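Local coordinates for protein beta-galactosidase (Bacillus circulans subsp. alkalophilus, PDB 3TTY) that hydrolyses beta-galactosidic bonds to release galactose, using a TIM-barrel glycoside hydrolase domain in a chain that assembles as a trimer, at residues K162-R165 and V166-E170; E205-S208 and G209-N213; C232-M235 and E236-E239; W405-R408 and W409-L413; P466-A469 and E470-R474. All coordinates share one frame; numbering follows the deposited sequence.

Contact 1 of 5, residues K162-R165 and V166-E170; sequences KQFR and VWLKE
F164 and L168 make an i to i+4 apolar contact one turn apart on helix 158-172, in the glycoside hydrolase part of the chain and not far from its zinc site. The leucine comes from over one face: its CD1 lies 3.6 Å from the centroid of the F164 ring, only 8° off the ring normal, a CH-pi contact of near-ideal centring. With its CG anti to the backbone N (chi1 -173°), F164 holds the ring out from the helix, beside its own carbonyl, where L168 CD1 can cover it. W167 approaches the same ring obliquely, CE3 standing 4.2 Å from F164 CE1. Around the helix, the aliphatic branch of V166 rests by CG1 against Q163 NE2 at 3.7 Å, a looser meeting of an amide with a methyl group. The backbone runs beneath as regular helix, W167 N to Q163 O at 2.9 Å and K169 N to R165 O at 3.0 Å, whereas V166 N to K162 O is weak. R165 turns its guanidinium off the helix to the carbonyl of I197. Helix 215-243 lies along the aromatic side, with Y221 edge-to-face on F164, F224 meeting both F164 and W167, and D227 accepting from W167 NE1.

Contact 2 of 5, residues E205-S208 and G209-N213; sequences EEWS and GNRTN
With chi1 of 67°, W207 puts its CG between the backbone N and the carbonyl carbon, which swings the indole across to the partner strand; there the backbone pairing puts R211 CB over the ring, while R211 chi1 of -110°, off a staggered position, sets R211 CG 3.7 Å from W207 CE2. The CB sits 3.6 Å from the centroid of the five-membered ring, 17° off its normal, a CH-pi contact over the face. The two residues form the hydrogen-bonded pair of a short beta hairpin, R211 N to W207 O at 3.0 Å and W207 N to R211 O at 3.1 Å, and S208 to N210 make the turn, with positive phi at S208 and G209. Beyond, the backbone N of N213 bonds E205 O at 2.9 Å, and N213 OD1 comes 3.2 Å from W207 CZ3. Were W207 an alanine, R211 CB would probably lose its aromatic cover and a gap would open beside N213. E205 OE1 is held by H189 and its OE2 by the backbone N of G110 of the second subunit, whose W315, a galactose-pocket residue, packs on W207. On the other face, E206 reaches R222 and S218 of helix 215-243, the next helix in the chain after strand 211-212.

Contact 3 of 5, residues C232-M235 and E236-E239; sequences CFKM and ERDE
F233 and R237 pack one turn apart on helix 215-243, which closes the connection between the neighbouring parallel strands 142-146 and 249-253 of the TIM barrel. Their meeting belongs to the packed side: R237 lays its CB over one face of the F233 ring, offset toward the rim, and R237 CD stands 4.1 Å from F233 CE2. The ring faces the barrel, touching V249 and T251 of strand 249-253. The backbone bond here is short: R237 N reaches F233 O at 2.8 Å, the N-H...O angle an almost straight 173°. E236 also points inward, buried, its carboxylate divided between the hydroxyls of T80 and T82. M235 bends at chi3 (76°), which brings its CE to 4.0 Å from E236 CG. On the flank facing helix 119-135, the bond from E239 N to M235 O is weak.

The outer side is looser and charged. K234 and R237 lie side by side, pointing the same way, and K234 CB rests over one face of the guanidinium, 4.0 Å from R237 NH2. The like charges stand apart, K234 NZ being 5.3 Å from R237 NH2, and each has an acid of its own, E231 for the lysine and E268 for R237 NH1, which is likely to balance the two charges. R237 also grips the exposed D238 side-on, both nitrogens converging on one oxygen from the same face of the carboxylate: NE lies 3.1 Å and NH2 3.0 Å from D238 OD1, which lies in the plane of the guanidinium.

Contact 4 of 5, residues W405-R408 and W409-L413; sequences WENR and WALEL
E412 OE2 receives R408 NE at 2.8 Å in a salt bridge one turn long, with an N-H...O angle of 163°. The oxygen lies at the edge of the guanidinium, near its plane, but the arginine approaches the carboxylate from above, the two planes being 77° apart. An extended R408, CG anti to the backbone N (chi1 177°), carries NE straight out from the helix, and the extended E412 leans back toward the N-terminal end to meet it; R408 NH1 goes to the carbonyl of F256 and the hydroxyl of Y403. The same two residues are also tied through the backbone, E412 N to R408 O at 2.8 Å.

All this lies on helix 405-413, which follows strand 399-402 in the mixed sheet of the trimerisation domain and leans on the barrel domain. W405 and W409 direct their indole NE1 atoms to the carbonyls of Y257 and P258, and E406 divides its carboxylate between K465 and R223 of helix 215-243.

Within the helix, W405 O has two neighbours in W409: the backbone N donates to it at 2.9 Å, and the indole turns one face to it, with W409 CG 3.2 Å away. E406 CG approaches the six-membered ring at W409 CZ3, 4.1 Å off. The buried amide of N407 is fixed at both ends, by M463 N and V460 O, and its ND2 lies 4.1 Å from L411 CD1.

Contact 5 of 5, residues P466-A469 and E470-R474; sequences PGFA and ERVER
G467 and R471 meet across the first turn of helix 468-477, the helix of a beta-alpha-beta unit that links parallel strands 455-458 and 481-485 in the trimerisation domain. G467, with a positive phi, stands at the N-cap position just ahead of the helix. E470, the first residue of the segment 470-474, lies on the exposed side and brings CB to 3.8 Å from G467 O. R471 follows, and its backbone N bonds G467 O at 3.0 Å. The side chain then doubles back toward the start of the helix, bent at chi3 (47°), and lays one face of its guanidinium over that same carbonyl oxygen, with NH1 3.6 Å from G467 O. Its NH2 comes to the edge of the F468 ring, the two planes 76° apart, and donates to the carbonyl of V446. A leucine replacing R471 would probably leave the V446 carbonyl without this donor and strip the cover from the G467 carbonyl. V472 packs inward: its CG1 lies over one face of F468, 3.9 Å from the ring centroid, a CH-pi contact set toward the rim, while M461 and V446 touch the same phenylalanine. E473, partly exposed, runs its extended chain past the carbonyl of A469, to which its backbone N bonds at 2.9 Å. R474 closes the walk on the solvent side by turning back to E470: R474 NH2 donates to the anti lone pair of E470 OE2 at 3.1 Å, in a salt bridge.

Overall arrangement
None of the five contacts is wholly core: each has a buried flank and a more open one. Contacts 1, 3 and 5 share a helical i to i+4 plan in which a phenylalanine faces inward, but contact 3 borders the barrel strands, whereas contact 5 lies, like contact 4, in the trimerisation domain, on the helix of a beta-alpha-beta unit. Contact 4 is the most central and is rich in polar ties to its surroundings; contact 2 is the one hairpin and the one that reaches another subunit. Helix 215-243 is the common element, carrying contact 3 and bordering contacts 1, 2 and 4. Contacts 2 and 4 touch directly across the domain boundary, where R211 NH2 makes a weak hydrogen bond to E412 O.

Contact 1 of 5, residues K162-R165 and V166-E170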
# COMPACT_ATOMS: atom_id res chain seq x y z
N LYS A 162 -11.84 26.14 -12.71
CA LYS A 162 -12.52 27.40 -13.00
C LYS A 162 -14.03 27.28 -12.85
O LYS A 162 -14.69 28.19 -12.35
CB LYS A 162 -12.21 27.87 -14.41
CG LYS A 162 -10.76 28.20 -14.69
CD LYS A 162 -10.65 28.61 -16.13
CE LYS A 162 -9.23 28.69 -16.63
NZ LYS A 162 -9.29 28.80 -18.13
N GLN A 163 -14.58 26.17 -13.30
CA GLN A 163 -16.02 26.01 -13.26
C GLN A 163 -16.47 25.76 -11.81
O GLN A 163 -17.54 26.18 -11.41
CB GLN A 163 -16.47 24.93 -14.24
CG GLN A 163 -17.97 24.81 -14.40
CD GLN A 163 -18.66 26.13 -14.79
OE1 GLN A 163 -18.09 26.99 -15.49
NE2 GLN A 163 -19.90 26.29 -14.34
N PHE A 164 -15.62 25.10 -11.02
CA PHE A 164 -15.85 24.98 -9.58
C PHE A 164 -16.13 26.36 -8.94
O PHE A 164 -17.03 26.50 -8.11
CB PHE A 164 -14.63 24.34 -8.90
CG PHE A 164 -14.84 24.02 -7.44
CD1 PHE A 164 -16.05 23.51 -6.98
CD2 PHE A 164 -13.81 24.20 -6.52
CE1 PHE A 164 -16.23 23.19 -5.63
CE2 PHE A 164 -13.98 23.88 -5.18
CZ PHE A 164 -15.19 23.38 -4.73
N ARG A 165 -15.36 27.36 -9.35
CA ARG A 165 -15.50 28.70 -8.78
C ARG A 165 -16.84 29.31 -9.16
O ARG A 165 -17.46 29.98 -8.34
CB ARG A 165 -14.34 29.60 -9.21
CG ARG A 165 -13.00 29.04 -8.77
CD ARG A 165 -11.83 29.86 -9.28
NE ARG A 165 -10.56 29.29 -8.85
CZ ARG A 165 -9.57 28.96 -9.68
NH1 ARG A 165 -9.71 29.16 -10.98
NH2 ARG A 165 -8.44 28.43 -9.20
N VAL A 166 -17.26 29.08 -10.41
CA VAL A 166 -18.54 29.60 -10.88
C VAL A 166 -19.65 28.94 -10.07
O VAL A 166 -20.59 29.59 -9.63
CB VAL A 166 -18.74 29.30 -12.40
CG1 VAL A 166 -20.14 29.71 -12.86
CG2 VAL A 166 -17.65 30.01 -13.24
N TRP A 167 -19.51 27.64 -9.86
CA TRP A 167 -20.49 26.86 -9.12
C TRP A 167 -20.60 27.31 -7.66
O TRP A 167 -21.66 27.21 -7.03
CB TRP A 167 -20.11 25.38 -9.21
CG TRP A 167 -21.05 24.41 -8.54
CD1 TRP A 167 -22.07 23.72 -9.12
CD2 TRP A 167 -21.03 24.02 -7.17
NE1 TRP A 167 -22.69 22.91 -8.20
CE2 TRP A 167 -22.07 23.08 -6.99
CE3 TRP A 167 -20.23 24.36 -6.08
CZ2 TRP A 167 -22.33 22.49 -5.76
CZ3 TRP A 167 -20.50 23.78 -4.86
CH2 TRP A 167 -21.54 22.86 -4.71
N LEU A 168 -19.50 27.82 -7.11
CA LEU A 168 -19.48 28.35 -5.76
C LEU A 168 -20.09 29.76 -5.70
O LEU A 168 -20.73 30.12 -4.72
CB LEU A 168 -18.05 28.36 -5.23
CG LEU A 168 -17.46 26.96 -5.03
CD1 LEU A 168 -15.94 26.98 -5.02
CD2 LEU A 168 -18.00 26.33 -3.75
N LYS A 169 -19.89 30.54 -6.76
CA LYS A 169 -20.56 31.84 -6.86
C LYS A 169 -22.09 31.67 -6.92
O LYS A 169 -22.83 32.44 -6.33
CB LYS A 169 -20.05 32.62 -8.08
CG LYS A 169 -18.54 32.88 -8.05
CD LYS A 169 -18.00 33.46 -9.37
CE LYS A 169 -16.47 33.36 -9.42
NZ LYS A 169 -15.88 34.08 -10.60
N GLU A 170 -22.54 30.63 -7.62
CA GLU A 170 -23.96 30.35 -7.70
C GLU A 170 -24.49 29.85 -6.37
O GLU A 170 -25.60 30.18 -5.98
CB GLU A 170 -24.25 29.32 -8.80
CG GLU A 170 -23.52 29.61 -10.10
CD GLU A 170 -24.35 29.34 -11.33
OE1 GLU A 170 -23.95 28.46 -12.13
OE2 GLU A 170 -25.37 30.05 -11.52

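Contact 2 of 5, residues E205-S208 and G209-N213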
# COMPACT_ATOMS: atom_id res chain seq x y z
N GLU A 205 -5.76 20.04 -0.53
CA GLU A 205 -6.31 19.73 0.79
C GLU A 205 -6.43 18.24 1.11
O GLU A 205 -6.71 17.88 2.25
CB GLU A 205 -7.70 20.35 0.95
CG GLU A 205 -7.76 21.85 0.81
CD GLU A 205 -7.06 22.60 1.94
OE1 GLU A 205 -7.16 23.84 1.95
OE2 GLU A 205 -6.41 21.96 2.80
N GLU A 206 -6.24 17.38 0.12
CA GLU A 206 -6.61 15.97 0.30
C GLU A 206 -5.42 15.04 0.20
O GLU A 206 -4.39 15.40 -0.36
CB GLU A 206 -7.69 15.54 -0.70
CG GLU A 206 -9.04 16.21 -0.41
CD GLU A 206 -10.19 15.68 -1.25
OE1 GLU A 206 -11.26 16.32 -1.25
OE2 GLU A 206 -10.04 14.62 -1.91
N TRP A 207 -5.56 13.86 0.78
CA TRP A 207 -4.55 12.84 0.62
C TRP A 207 -5.15 11.47 0.87
O TRP A 207 -6.22 11.35 1.47
CB TRP A 207 -3.35 13.08 1.54
CG TRP A 207 -3.64 12.92 3.03
CD1 TRP A 207 -3.36 11.84 3.82
CD2 TRP A 207 -4.25 13.90 3.90
NE1 TRP A 207 -3.74 12.09 5.12
CE2 TRP A 207 -4.28 13.34 5.20
CE3 TRP A 207 -4.76 15.19 3.71
CZ2 TRP A 207 -4.82 14.02 6.30
CZ3 TRP A 207 -5.29 15.87 4.81
CH2 TRP A 207 -5.31 15.28 6.09
N SER A 208 -4.46 10.45 0.38
CA SER A 208 -4.84 9.06 0.63
C SER A 208 -6.26 8.75 0.19
O SER A 208 -6.90 7.86 0.74
CB SER A 208 -4.68 8.70 2.11
OG SER A 208 -3.31 8.75 2.48
N GLY A 209 -6.74 9.50 -0.80
CA GLY A 209 -8.00 9.18 -1.46
C GLY A 209 -9.27 9.60 -0.72
O GLY A 209 -10.29 9.87 -1.37
N ASN A 210 -9.21 9.65 0.61
CA ASN A 210 -10.40 9.96 1.41
C ASN A 210 -10.16 10.87 2.61
O ASN A 210 -11.05 11.05 3.44
CB ASN A 210 -11.10 8.67 1.88
CG ASN A 210 -10.18 7.76 2.70
OD1 ASN A 210 -10.40 6.54 2.76
ND2 ASN A 210 -9.16 8.32 3.34
N ARG A 211 -8.97 11.45 2.71
CA ARG A 211 -8.65 12.32 3.83
C ARG A 211 -8.61 13.77 3.36
O ARG A 211 -8.27 14.03 2.20
CB ARG A 211 -7.30 11.93 4.45
CG ARG A 211 -7.36 11.30 5.83
CD ARG A 211 -8.05 9.95 5.83
NE ARG A 211 -9.49 10.08 5.62
CZ ARG A 211 -10.38 10.30 6.58
NH1 ARG A 211 -9.97 10.43 7.84
NH2 ARG A 211 -11.67 10.40 6.28
N THR A 212 -8.94 14.71 4.24
CA THR A 212 -8.94 16.12 3.86
C THR A 212 -8.74 17.03 5.07
O THR A 212 -9.13 16.70 6.18
CB THR A 212 -10.27 16.51 3.17
OG1 THR A 212 -10.11 17.78 2.52
CG2 THR A 212 -11.40 16.60 4.19
N ASN A 213 -8.12 18.19 4.82
CA ASN A 213 -7.96 19.22 5.84
C ASN A 213 -9.20 20.11 5.95
O ASN A 213 -9.47 20.70 7.00
CB ASN A 213 -6.77 20.11 5.48
CG ASN A 213 -5.46 19.36 5.53
OD1 ASN A 213 -5.19 18.62 6.46
ND2 ASN A 213 -4.64 19.55 4.51

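Contact 3 of 5, residues C232-M235 and E236-E239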
# COMPACT_ATOMS: atom_id res chain seq x y z
N CYS A 232 -23.87 16.79 -18.26
CA CYS A 232 -23.59 16.07 -19.50
C CYS A 232 -24.76 15.15 -19.86
O CYS A 232 -25.25 15.18 -20.99
CB CYS A 232 -22.28 15.29 -19.41
SG CYS A 232 -20.81 16.36 -19.28
N PHE A 233 -25.23 14.36 -18.90
CA PHE A 233 -26.39 13.50 -19.16
C PHE A 233 -27.59 14.28 -19.71
O PHE A 233 -28.15 13.92 -20.76
CB PHE A 233 -26.83 12.75 -17.91
CG PHE A 233 -28.16 12.05 -18.07
CD1 PHE A 233 -28.26 10.88 -18.82
CD2 PHE A 233 -29.31 12.58 -17.50
CE1 PHE A 233 -29.47 10.25 -18.99
CE2 PHE A 233 -30.54 11.95 -17.66
CZ PHE A 233 -30.63 10.78 -18.40
N LYS A 234 -27.96 15.33 -18.99
CA LYS A 234 -29.10 16.16 -19.34
C LYS A 234 -28.94 16.79 -20.71
O LYS A 234 -29.90 16.88 -21.48
CB LYS A 234 -29.32 17.27 -18.30
CG LYS A 234 -29.45 16.76 -16.87
CD LYS A 234 -30.12 17.78 -15.93
CE LYS A 234 -29.63 19.20 -16.17
NZ LYS A 234 -30.20 20.17 -15.19
N MET A 235 -27.72 17.22 -21.01
CA MET A 235 -27.43 17.80 -22.30
C MET A 235 -27.77 16.82 -23.43
O MET A 235 -28.35 17.22 -24.44
CB MET A 235 -25.97 18.23 -22.38
CG MET A 235 -25.54 18.69 -23.77
SD MET A 235 -23.73 18.74 -23.95
CE MET A 235 -23.35 16.99 -24.14
N GLU A 236 -27.41 15.54 -23.27
CA GLU A 236 -27.69 14.55 -24.32
C GLU A 236 -29.17 14.17 -24.32
O GLU A 236 -29.81 14.09 -25.38
CB GLU A 236 -26.81 13.29 -24.16
CG GLU A 236 -25.34 13.50 -24.54
CD GLU A 236 -24.57 12.17 -24.65
OE1 GLU A 236 -25.11 11.19 -25.21
OE2 GLU A 236 -23.42 12.11 -24.18
N ARG A 237 -29.71 13.96 -23.13
CA ARG A 237 -31.11 13.65 -22.97
C ARG A 237 -31.95 14.66 -23.75
O ARG A 237 -32.83 14.28 -24.50
CB ARG A 237 -31.49 13.68 -21.48
CG ARG A 237 -32.97 13.56 -21.18
CD ARG A 237 -33.28 14.08 -19.78
NE ARG A 237 -33.25 15.53 -19.74
CZ ARG A 237 -33.29 16.26 -18.63
NH1 ARG A 237 -33.35 15.67 -17.44
NH2 ARG A 237 -33.26 17.58 -18.70
N ASP A 238 -31.64 15.95 -23.59
CA ASP A 238 -32.43 17.01 -24.25
C ASP A 238 -32.34 16.96 -25.77
O ASP A 238 -33.34 17.15 -26.47
CB ASP A 238 -32.04 18.39 -23.73
CG ASP A 238 -32.45 18.63 -22.27
OD1 ASP A 238 -33.28 17.85 -21.72
OD2 ASP A 238 -31.94 19.60 -21.66
N GLU A 239 -31.15 16.70 -26.29
CA GLU A 239 -30.97 16.61 -27.74
C GLU A 239 -31.72 15.39 -28.29
O GLU A 239 -32.32 15.46 -29.35
CB GLU A 239 -29.47 16.58 -28.09
CG GLU A 239 -29.15 16.67 -29.58
CD GLU A 239 -29.58 17.99 -30.23
OE1 GLU A 239 -30.06 18.91 -29.52
OE2 GLU A 239 -29.43 18.11 -31.47

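Contact 4 of 5, residues W405-R408 and W409-L413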
# COMPACT_ATOMS: atom_id res chain seq x y z
N TRP A 405 -26.37 10.37 -0.14
CA TRP A 405 -24.99 10.46 -0.65
C TRP A 405 -24.18 11.59 -0.01
O TRP A 405 -22.95 11.45 0.16
CB TRP A 405 -24.94 10.58 -2.18
CG TRP A 405 -24.83 9.28 -2.90
CD1 TRP A 405 -23.68 8.65 -3.30
CD2 TRP A 405 -25.91 8.43 -3.32
NE1 TRP A 405 -23.98 7.46 -3.94
CE2 TRP A 405 -25.34 7.31 -3.97
CE3 TRP A 405 -27.30 8.52 -3.22
CZ2 TRP A 405 -26.12 6.27 -4.50
CZ3 TRP A 405 -28.08 7.49 -3.75
CH2 TRP A 405 -27.48 6.38 -4.38
N GLU A 406 -24.84 12.70 0.32
CA GLU A 406 -24.14 13.87 0.86
C GLU A 406 -23.75 13.58 2.30
O GLU A 406 -22.64 13.89 2.73
CB GLU A 406 -25.00 15.14 0.77
CG GLU A 406 -25.23 15.61 -0.67
CD GLU A 406 -25.98 16.93 -0.77
OE1 GLU A 406 -26.88 17.18 0.06
OE2 GLU A 406 -25.68 17.73 -1.69
N ASN A 407 -24.65 12.94 3.02
CA ASN A 407 -24.32 12.43 4.34
C ASN A 407 -23.12 11.48 4.26
O ASN A 407 -22.20 11.55 5.08
CB ASN A 407 -25.53 11.70 4.93
CG ASN A 407 -25.27 11.15 6.31
OD1 ASN A 407 -24.72 11.84 7.16
ND2 ASN A 407 -25.67 9.90 6.54
N ARG A 408 -23.14 10.58 3.27
CA ARG A 408 -22.04 9.65 3.07
C ARG A 408 -20.70 10.35 2.84
O ARG A 408 -19.70 10.04 3.49
CB ARG A 408 -22.34 8.72 1.88
CG ARG A 408 -21.20 7.76 1.57
CD ARG A 408 -21.63 6.65 0.61
NE ARG A 408 -20.57 5.67 0.39
CZ ARG A 408 -20.69 4.60 -0.41
NH1 ARG A 408 -21.82 4.39 -1.06
NH2 ARG A 408 -19.67 3.77 -0.57
N TRP A 409 -20.68 11.30 1.91
CA TRP A 409 -19.47 12.07 1.62
C TRP A 409 -18.90 12.76 2.87
O TRP A 409 -17.69 12.67 3.15
CB TRP A 409 -19.74 13.12 0.56
CG TRP A 409 -20.06 12.56 -0.79
CD1 TRP A 409 -19.71 11.32 -1.27
CD2 TRP A 409 -20.79 13.21 -1.84
NE1 TRP A 409 -20.18 11.18 -2.56
CE2 TRP A 409 -20.84 12.32 -2.93
CE3 TRP A 409 -21.40 14.46 -1.96
CZ2 TRP A 409 -21.47 12.64 -4.13
CZ3 TRP A 409 -22.03 14.78 -3.14
CH2 TRP A 409 -22.06 13.87 -4.22
N ALA A 410 -19.76 13.45 3.61
CA ALA A 410 -19.31 14.11 4.83
C ALA A 410 -18.75 13.11 5.86
O ALA A 410 -17.67 13.34 6.43
CB ALA A 410 -20.42 14.95 5.44
N LEU A 411 -19.45 12.00 6.07
CA LEU A 411 -18.95 10.96 6.96
C LEU A 411 -17.61 10.42 6.50
O LEU A 411 -16.70 10.25 7.29
CB LEU A 411 -19.95 9.80 7.06
CG LEU A 411 -21.09 9.96 8.05
CD1 LEU A 411 -21.98 8.74 8.00
CD2 LEU A 411 -20.54 10.19 9.46
N GLU A 412 -17.48 10.15 5.21
CA GLU A 412 -16.25 9.53 4.73
C GLU A 412 -15.07 10.50 4.68
O GLU A 412 -13.92 10.07 4.68
CB GLU A 412 -16.47 8.84 3.39
CG GLU A 412 -17.43 7.65 3.49
CD GLU A 412 -17.63 6.91 2.17
OE1 GLU A 412 -17.03 7.33 1.14
OE2 GLU A 412 -18.39 5.92 2.17
N LEU A 413 -15.36 11.79 4.63
CA LEU A 413 -14.31 12.81 4.59
C LEU A 413 -13.92 13.27 5.99
O LEU A 413 -12.89 13.91 6.18
CB LEU A 413 -14.76 14.02 3.77
CG LEU A 413 -14.83 13.80 2.27
CD1 LEU A 413 -15.79 14.78 1.60
CD2 LEU A 413 -13.43 13.94 1.71

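Contact 5 of 5, residues P466-A469 and E470-R474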
# COMPACT_ATOMS: atom_id res chain seq x y z
N PRO A 466 -31.83 20.97 5.71
CA PRO A 466 -32.99 21.83 6.02
C PRO A 466 -34.29 21.08 5.77
O PRO A 466 -34.40 20.34 4.78
CB PRO A 466 -32.85 22.99 5.03
CG PRO A 466 -31.39 23.03 4.69
CD PRO A 466 -30.93 21.59 4.73
N GLY A 467 -35.26 21.27 6.67
CA GLY A 467 -36.56 20.63 6.54
C GLY A 467 -36.62 19.19 7.04
O GLY A 467 -37.71 18.65 7.26
N PHE A 468 -35.47 18.55 7.22
CA PHE A 468 -35.46 17.15 7.62
C PHE A 468 -36.02 16.95 9.04
O PHE A 468 -36.96 16.18 9.23
CB PHE A 468 -34.07 16.54 7.46
CG PHE A 468 -33.96 15.10 7.92
CD1 PHE A 468 -34.26 14.06 7.07
CD2 PHE A 468 -33.52 14.80 9.20
CE1 PHE A 468 -34.13 12.73 7.48
CE2 PHE A 468 -33.39 13.48 9.62
CZ PHE A 468 -33.70 12.44 8.75
N ALA A 469 -35.45 17.63 10.02
CA ALA A 469 -35.94 17.50 11.40
C ALA A 469 -37.44 17.76 11.52
O ALA A 469 -38.15 17.04 12.21
CB ALA A 469 -35.17 18.41 12.35
N GLU A 470 -37.92 18.79 10.83
CA GLU A 470 -39.33 19.15 10.85
C GLU A 470 -40.14 18.00 10.29
O GLU A 470 -41.19 17.61 10.83
CB GLU A 470 -39.56 20.41 10.02
CG GLU A 470 -40.85 21.15 10.33
CD GLU A 470 -40.91 22.52 9.63
OE1 GLU A 470 -39.83 23.07 9.31
OE2 GLU A 470 -42.03 23.03 9.40
N ARG A 471 -39.63 17.45 9.19
CA ARG A 471 -40.29 16.35 8.51
C ARG A 471 -40.41 15.13 9.43
O ARG A 471 -41.48 14.53 9.51
CB ARG A 471 -39.57 16.02 7.20
CG ARG A 471 -40.43 15.31 6.15
CD ARG A 471 -39.91 15.56 4.72
NE ARG A 471 -38.46 15.36 4.64
CZ ARG A 471 -37.59 16.30 4.26
NH1 ARG A 471 -38.02 17.51 3.89
NH2 ARG A 471 -36.29 16.03 4.25
N VAL A 472 -39.36 14.77 10.16
CA VAL A 472 -39.49 13.61 11.03
C VAL A 472 -40.26 13.89 12.31
O VAL A 472 -40.97 13.01 12.79
CB VAL A 472 -38.17 12.86 11.32
CG1 VAL A 472 -37.02 13.46 10.54
CG2 VAL A 472 -37.90 12.81 12.83
N GLU A 473 -40.16 15.10 12.84
CA GLU A 473 -41.04 15.48 13.95
C GLU A 473 -42.50 15.33 13.54
O GLU A 473 -43.30 14.75 14.27
CB GLU A 473 -40.76 16.91 14.40
CG GLU A 473 -39.56 17.04 15.32
CD GLU A 473 -39.01 18.46 15.37
OE1 GLU A 473 -39.55 19.34 14.64
OE2 GLU A 473 -38.04 18.71 16.12
N ARG A 474 -42.85 15.82 12.35
CA ARG A 474 -44.22 15.67 11.88
C ARG A 474 -44.63 14.20 11.67
O ARG A 474 -45.72 13.79 12.06
CB ARG A 474 -44.45 16.49 10.62
CG ARG A 474 -45.90 16.63 10.24
CD ARG A 474 -46.08 17.82 9.32
NE ARG A 474 -45.51 19.03 9.90
CZ ARG A 474 -44.39 19.61 9.48
NH1 ARG A 474 -43.72 19.10 8.45
NH2 ARG A 474 -43.95 20.72 10.09